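Local coordinates for protein eukaryotic translation initiation factor 2A (Schizosaccharomyces pombe, PDB 3WJ9) that probably directs methionyl-tRNAi to 40S ribosomal subunits, in a codon-dependent manner, early in the translation of a small number of mRNAs, at residues K221-L230 against V274-F283. Numbering follows the deposited sequence.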
ATOM      1  N   LYS A 221      -8.328   4.913  -6.329  1.00 43.06           N
ATOM      2  CA  LYS A 221      -8.401   3.547  -5.823  1.00 40.98           C
ATOM      3  C   LYS A 221      -8.832   2.552  -6.897  1.00 52.15           C
ATOM      4  O   LYS A 221      -9.995   2.154  -6.952  1.00 54.53           O
ATOM      5  CB  LYS A 221      -9.361   3.472  -4.634  1.00 49.33           C
ATOM      6  CG  LYS A 221      -8.795   2.759  -3.420  1.00 51.76           C
ATOM      7  CD  LYS A 221      -8.469   3.742  -2.308  1.00 46.94           C
ATOM      8  CE  LYS A 221      -7.793   3.053  -1.138  1.00 45.75           C
ATOM      9  NZ  LYS A 221      -7.534   3.997  -0.018  1.00 46.27           N
ATOM     10  N   TRP A 222      -7.888   2.154  -7.747  1.00 46.48           N
ATOM     11  CA  TRP A 222      -8.137   1.104  -8.731  1.00 36.78           C
ATOM     12  C   TRP A 222      -8.389  -0.227  -8.024  1.00 43.15           C
ATOM     13  O   TRP A 222      -8.025  -0.396  -6.859  1.00 54.66           O
ATOM     14  CB  TRP A 222      -6.956   0.967  -9.701  1.00 51.97           C
ATOM     15  CG  TRP A 222      -6.928   1.969 -10.823  1.00 58.33           C
ATOM     16  CD1 TRP A 222      -6.221   3.136 -10.865  1.00 61.03           C
ATOM     17  CD2 TRP A 222      -7.624   1.881 -12.073  1.00 57.62           C
ATOM     18  NE1 TRP A 222      -6.437   3.782 -12.058  1.00 56.12           N
ATOM     19  CE2 TRP A 222      -7.298   3.031 -12.818  1.00 62.03           C
ATOM     20  CE3 TRP A 222      -8.493   0.942 -12.636  1.00 56.14           C
ATOM     21  CZ2 TRP A 222      -7.810   3.270 -14.090  1.00 63.15           C
ATOM     22  CZ3 TRP A 222      -9.005   1.183 -13.896  1.00 56.45           C
ATOM     23  CH2 TRP A 222      -8.660   2.334 -14.611  1.00 65.10           C
ATOM     24  N   ASN A 223      -9.017  -1.168  -8.723  1.00 39.44           N
ATOM     25  CA  ASN A 223      -9.158  -2.524  -8.204  1.00 54.12           C
ATOM     26  C   ASN A 223      -8.182  -3.462  -8.908  1.00 53.47           C
ATOM     27  O   ASN A 223      -7.581  -3.084  -9.914  1.00 52.39           O
ATOM     28  CB  ASN A 223     -10.600  -3.024  -8.352  1.00 52.21           C
ATOM     29  CG  ASN A 223     -11.165  -2.804  -9.744  1.00 57.91           C
ATOM     30  OD1 ASN A 223     -10.892  -1.792 -10.385  1.00 59.18           O
ATOM     31  ND2 ASN A 223     -11.960  -3.757 -10.216  1.00 61.67           N
ATOM     32  N   ALA A 224      -8.022  -4.672  -8.369  1.00 63.83           N
ATOM     33  CA  ALA A 224      -7.083  -5.661  -8.904  1.00 60.16           C
ATOM     34  C   ALA A 224      -7.223  -5.805 -10.414  1.00 59.07           C
ATOM     35  O   ALA A 224      -6.231  -5.914 -11.136  1.00 66.98           O
ATOM     36  CB  ALA A 224      -7.289  -7.006  -8.225  1.00 65.18           C
ATOM     37  N   LEU A 225      -8.464  -5.798 -10.883  1.00 60.58           N
ATOM     38  CA  LEU A 225      -8.739  -5.712 -12.308  1.00 56.56           C
ATOM     39  C   LEU A 225      -8.810  -4.240 -12.694  1.00 55.76           C
ATOM     40  O   LEU A 225      -9.673  -3.509 -12.217  1.00 63.66           O
ATOM     41  CB  LEU A 225     -10.039  -6.439 -12.652  1.00 64.89           C
ATOM     42  CG  LEU A 225     -10.069  -7.902 -12.199  1.00 72.90           C
ATOM     43  CD1 LEU A 225     -11.400  -8.561 -12.530  1.00 55.35           C
ATOM     44  CD2 LEU A 225      -8.911  -8.676 -12.814  1.00 79.38           C
ATOM     45  N   GLY A 226      -7.892  -3.802 -13.548  1.00 47.43           N
ATOM     46  CA  GLY A 226      -7.804  -2.399 -13.914  1.00 55.13           C
ATOM     47  C   GLY A 226      -8.947  -1.914 -14.785  1.00 65.28           C
ATOM     48  O   GLY A 226      -8.729  -1.392 -15.879  1.00 70.97           O
ATOM     49  N   THR A 227     -10.170  -2.066 -14.288  1.00 70.23           N
ATOM     50  CA  THR A 227     -11.355  -1.686 -15.045  1.00 47.37           C
ATOM     51  C   THR A 227     -12.103  -0.537 -14.378  1.00 52.02           C
ATOM     52  O   THR A 227     -12.522   0.411 -15.041  1.00 65.78           O
ATOM     53  CB  THR A 227     -12.312  -2.881 -15.218  1.00 53.81           C
ATOM     54  OG1 THR A 227     -12.776  -3.313 -13.934  1.00 60.97           O
ATOM     55  CG2 THR A 227     -11.601  -4.035 -15.907  1.00 60.31           C
ATOM     56  N   SER A 228     -12.266  -0.625 -13.061  1.00 58.44           N
ATOM     57  CA  SER A 228     -13.032   0.367 -12.315  1.00 53.99           C
ATOM     58  C   SER A 228     -12.129   1.227 -11.436  1.00 49.85           C
ATOM     59  O   SER A 228     -11.020   0.822 -11.101  1.00 55.73           O
ATOM     60  CB  SER A 228     -14.094  -0.326 -11.467  1.00 62.99           C
ATOM     61  OG  SER A 228     -14.993  -1.058 -12.282  1.00 66.36           O
ATOM     62  N   LEU A 229     -12.599   2.411 -11.054  1.00 45.04           N
ATOM     63  CA  LEU A 229     -11.743   3.337 -10.318  1.00 42.62           C
ATOM     64  C   LEU A 229     -12.494   4.306  -9.406  1.00 52.67           C
ATOM     65  O   LEU A 229     -13.234   5.174  -9.875  1.00 70.78           O
ATOM     66  CB  LEU A 229     -10.888   4.135 -11.301  1.00 48.42           C
ATOM     67  CG  LEU A 229     -10.112   5.310 -10.710  1.00 52.27           C
ATOM     68  CD1 LEU A 229      -9.037   4.829  -9.748  1.00 54.21           C
ATOM     69  CD2 LEU A 229      -9.520   6.137 -11.826  1.00 59.61           C
ATOM     70  N   LEU A 230     -12.271   4.164  -8.102  1.00 51.36           N
ATOM     71  CA  LEU A 230     -12.852   5.062  -7.109  1.00 44.64           C
ATOM     72  C   LEU A 230     -12.072   6.372  -7.011  1.00 43.74           C
ATOM     73  O   LEU A 230     -10.840   6.379  -7.061  1.00 54.99           O
ATOM     74  CB  LEU A 230     -12.894   4.388  -5.739  1.00 56.70           C
ATOM     75  CG  LEU A 230     -13.834   3.196  -5.571  1.00 41.20           C
ATOM     76  CD1 LEU A 230     -13.662   2.576  -4.198  1.00 44.54           C
ATOM     77  CD2 LEU A 230     -15.276   3.619  -5.782  1.00 52.91           C
ATOM     78  N   VAL A 274     -11.791   3.507   2.772  1.00 41.21           N
ATOM     79  CA  VAL A 274     -12.319   3.042   1.493  1.00 39.07           C
ATOM     80  C   VAL A 274     -11.473   1.866   1.006  1.00 44.22           C
ATOM     81  O   VAL A 274     -10.247   1.949   0.979  1.00 49.66           O
ATOM     82  CB  VAL A 274     -12.336   4.163   0.432  1.00 53.51           C
ATOM     83  CG1 VAL A 274     -13.154   3.739  -0.771  1.00 35.61           C
ATOM     84  CG2 VAL A 274     -12.902   5.449   1.020  1.00 38.69           C
ATOM     85  N   CYS A 275     -12.124   0.766   0.637  1.00 35.80           N
ATOM     86  CA  CYS A 275     -11.399  -0.459   0.312  1.00 46.15           C
ATOM     87  C   CYS A 275     -12.133  -1.344  -0.696  1.00 51.19           C
ATOM     88  O   CYS A 275     -13.324  -1.615  -0.547  1.00 50.20           O
ATOM     89  CB  CYS A 275     -11.131  -1.255   1.593  1.00 36.48           C
ATOM     90  SG  CYS A 275     -10.004  -2.655   1.398  1.00 57.10           S
ATOM     91  N   TRP A 276     -11.409  -1.788  -1.721  1.00 54.93           N
ATOM     92  CA  TRP A 276     -11.939  -2.742  -2.689  1.00 48.78           C
ATOM     93  C   TRP A 276     -11.916  -4.154  -2.115  1.00 49.98           C
ATOM     94  O   TRP A 276     -11.411  -4.376  -1.018  1.00 49.78           O
ATOM     95  CB  TRP A 276     -11.131  -2.703  -3.990  1.00 52.92           C
ATOM     96  CG  TRP A 276     -11.434  -1.534  -4.875  1.00 56.84           C
ATOM     97  CD1 TRP A 276     -10.779  -0.339  -4.906  1.00 54.66           C
ATOM     98  CD2 TRP A 276     -12.462  -1.456  -5.868  1.00 51.37           C
ATOM     99  NE1 TRP A 276     -11.340   0.483  -5.854  1.00 55.06           N
ATOM    100  CE2 TRP A 276     -12.374  -0.180  -6.458  1.00 56.24           C
ATOM    101  CE3 TRP A 276     -13.449  -2.339  -6.315  1.00 64.75           C
ATOM    102  CZ2 TRP A 276     -13.237   0.234  -7.470  1.00 55.06           C
ATOM    103  CZ3 TRP A 276     -14.303  -1.926  -7.319  1.00 70.23           C
ATOM    104  CH2 TRP A 276     -14.192  -0.651  -7.886  1.00 59.78           C
ATOM    105  N   ASN A 277     -12.467  -5.107  -2.860  1.00 44.46           N
ATOM    106  CA  ASN A 277     -12.323  -6.515  -2.507  1.00 53.37           C
ATOM    107  C   ASN A 277     -11.284  -7.163  -3.410  1.00 53.06           C
ATOM    108  O   ASN A 277     -11.090  -6.734  -4.547  1.00 50.01           O
ATOM    109  CB  ASN A 277     -13.659  -7.252  -2.618  1.00 52.31           C
ATOM    110  CG  ASN A 277     -13.709  -8.503  -1.766  1.00 61.85           C
ATOM    111  OD1 ASN A 277     -12.676  -9.063  -1.400  1.00 68.50           O
ATOM    112  ND2 ASN A 277     -14.918  -8.947  -1.439  1.00 60.51           N
ATOM    113  N   ALA A 278     -10.618  -8.193  -2.898  1.00 54.58           N
ATOM    114  CA  ALA A 278      -9.560  -8.880  -3.634  1.00 64.92           C
ATOM    115  C   ALA A 278     -10.038  -9.417  -4.987  1.00 62.67           C
ATOM    116  O   ALA A 278      -9.295  -9.390  -5.968  1.00 70.32           O
ATOM    117  CB  ALA A 278      -8.989 -10.010  -2.792  1.00 50.17           C
ATOM    118  N   ASP A 279     -11.281  -9.890  -5.037  1.00 52.85           N
ATOM    119  CA  ASP A 279     -11.855 -10.417  -6.274  1.00 52.03           C
ATOM    120  C   ASP A 279     -12.364  -9.303  -7.192  1.00 53.17           C
ATOM    121  O   ASP A 279     -12.923  -9.573  -8.258  1.00 60.79           O
ATOM    122  CB  ASP A 279     -12.992 -11.396  -5.963  1.00 57.11           C
ATOM    123  CG  ASP A 279     -14.060 -10.795  -5.060  1.00 63.44           C
ATOM    124  OD1 ASP A 279     -14.038  -9.568  -4.832  1.00 75.09           O
ATOM    125  OD2 ASP A 279     -14.930 -11.553  -4.584  1.00 54.20           O
ATOM    126  N   SER A 280     -12.181  -8.059  -6.753  1.00 53.79           N
ATOM    127  CA  SER A 280     -12.611  -6.865  -7.487  1.00 55.36           C
ATOM    128  C   SER A 280     -14.119  -6.828  -7.735  1.00 68.92           C
ATOM    129  O   SER A 280     -14.601  -6.024  -8.532  1.00 85.68           O
ATOM    130  CB  SER A 280     -11.871  -6.758  -8.823  1.00 51.63           C
ATOM    131  OG  SER A 280     -10.471  -6.860  -8.643  1.00 58.12           O
ATOM    132  N   LYS A 281     -14.862  -7.687  -7.043  1.00 63.58           N
ATOM    133  CA  LYS A 281     -16.305  -7.770  -7.235  1.00 61.74           C
ATOM    134  C   LYS A 281     -17.065  -6.857  -6.283  1.00 74.83           C
ATOM    135  O   LYS A 281     -18.096  -6.288  -6.650  1.00 83.78           O
ATOM    136  CB  LYS A 281     -16.792  -9.207  -7.051  1.00 55.03           C
ATOM    137  CG  LYS A 281     -16.287 -10.197  -8.076  1.00 64.72           C
ATOM    138  CD  LYS A 281     -17.204 -11.414  -8.123  1.00 64.70           C
ATOM    139  CE  LYS A 281     -17.701 -11.799  -6.737  1.00 92.12           C
ATOM    140  NZ  LYS A 281     -18.078 -13.237  -6.653  1.00 84.30           N
ATOM    141  N   GLU A 282     -16.564  -6.737  -5.057  1.00 69.37           N
ATOM    142  CA  GLU A 282     -17.215  -5.913  -4.050  1.00 63.69           C
ATOM    143  C   GLU A 282     -16.286  -4.833  -3.508  1.00 53.97           C
ATOM    144  O   GLU A 282     -15.094  -4.813  -3.810  1.00 59.32           O
ATOM    145  CB  GLU A 282     -17.728  -6.778  -2.895  1.00 62.89           C
ATOM    146  CG  GLU A 282     -18.835  -7.751  -3.270  1.00 73.45           C
ATOM    147  CD  GLU A 282     -18.306  -9.070  -3.800  1.00 83.23           C
ATOM    148  OE1 GLU A 282     -17.069  -9.227  -3.884  1.00 84.47           O
ATOM    149  OE2 GLU A 282     -19.127  -9.948  -4.135  1.00 75.19           O
ATOM    150  N   PHE A 283     -16.854  -3.929  -2.717  1.00 53.46           N
ATOM    151  CA  PHE A 283     -16.081  -2.941  -1.974  1.00 61.41           C
ATOM    152  C   PHE A 283     -16.929  -2.361  -0.848  1.00 58.71           C
ATOM    153  O   PHE A 283     -18.154  -2.458  -0.871  1.00 57.75           O
ATOM    154  CB  PHE A 283     -15.554  -1.827  -2.896  1.00 56.89           C
ATOM    155  CG  PHE A 283     -16.621  -0.918  -3.455  1.00 69.19           C
ATOM    156  CD1 PHE A 283     -17.309  -1.253  -4.610  1.00 70.02           C
ATOM    157  CD2 PHE A 283     -16.903   0.294  -2.845  1.00 74.67           C
ATOM    158  CE1 PHE A 283     -18.274  -0.406  -5.132  1.00 65.82           C
ATOM    159  CE2 PHE A 283     -17.868   1.144  -3.360  1.00 75.74           C
ATOM    160  CZ  PHE A 283     -18.553   0.794  -4.505  1.00 60.46           C
TER
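Trp-276 pushes its indole between Asn-223 and Leu-230, and this is the densely packed half of the contact. Asn-223 CB lies over one face, 3.7 Å from the centroid of the six-membered ring, a CH-pi contact. Its amide stacks on the indole, the two planes 20° apart. Chi1 of 49° places Asn-223 CG between its own backbone N and C. As modelled, OD1 accepts from Ser-228 N, but the carbonyl oxygens of Leu-225 and Ser-228 crowd it, so which way round the amide sits is doubtful. Leu-230 comes from the side opposite Asn-223 and meets the ring obliquely, with CG 3.6 Å from Trp-276 CZ2. Its CD1 continues to Val-274 CG1, at 3.7 Å. At the ring edge, Trp-276 NE1 points its N-H at Lys-221 O; the bond is modelled implausibly short, so its exact length is doubtful. An alanine at Trp-276 would probably open a gap between Asn-223 and Leu-230.

The other half is smaller and nearer solvent. Ser-280 is buried, and its OG accepts from Leu-225 N at 3.2 Å. Ala-224 and Leu-225, whose side chains border this hydroxyl, are exposed.

Tyr-245, on strand 242-247, also touches Trp-276 and Leu-230. The contact joins the first two strands of one blade to the first strand of the next, the neighbouring-blade packing of a beta-propeller.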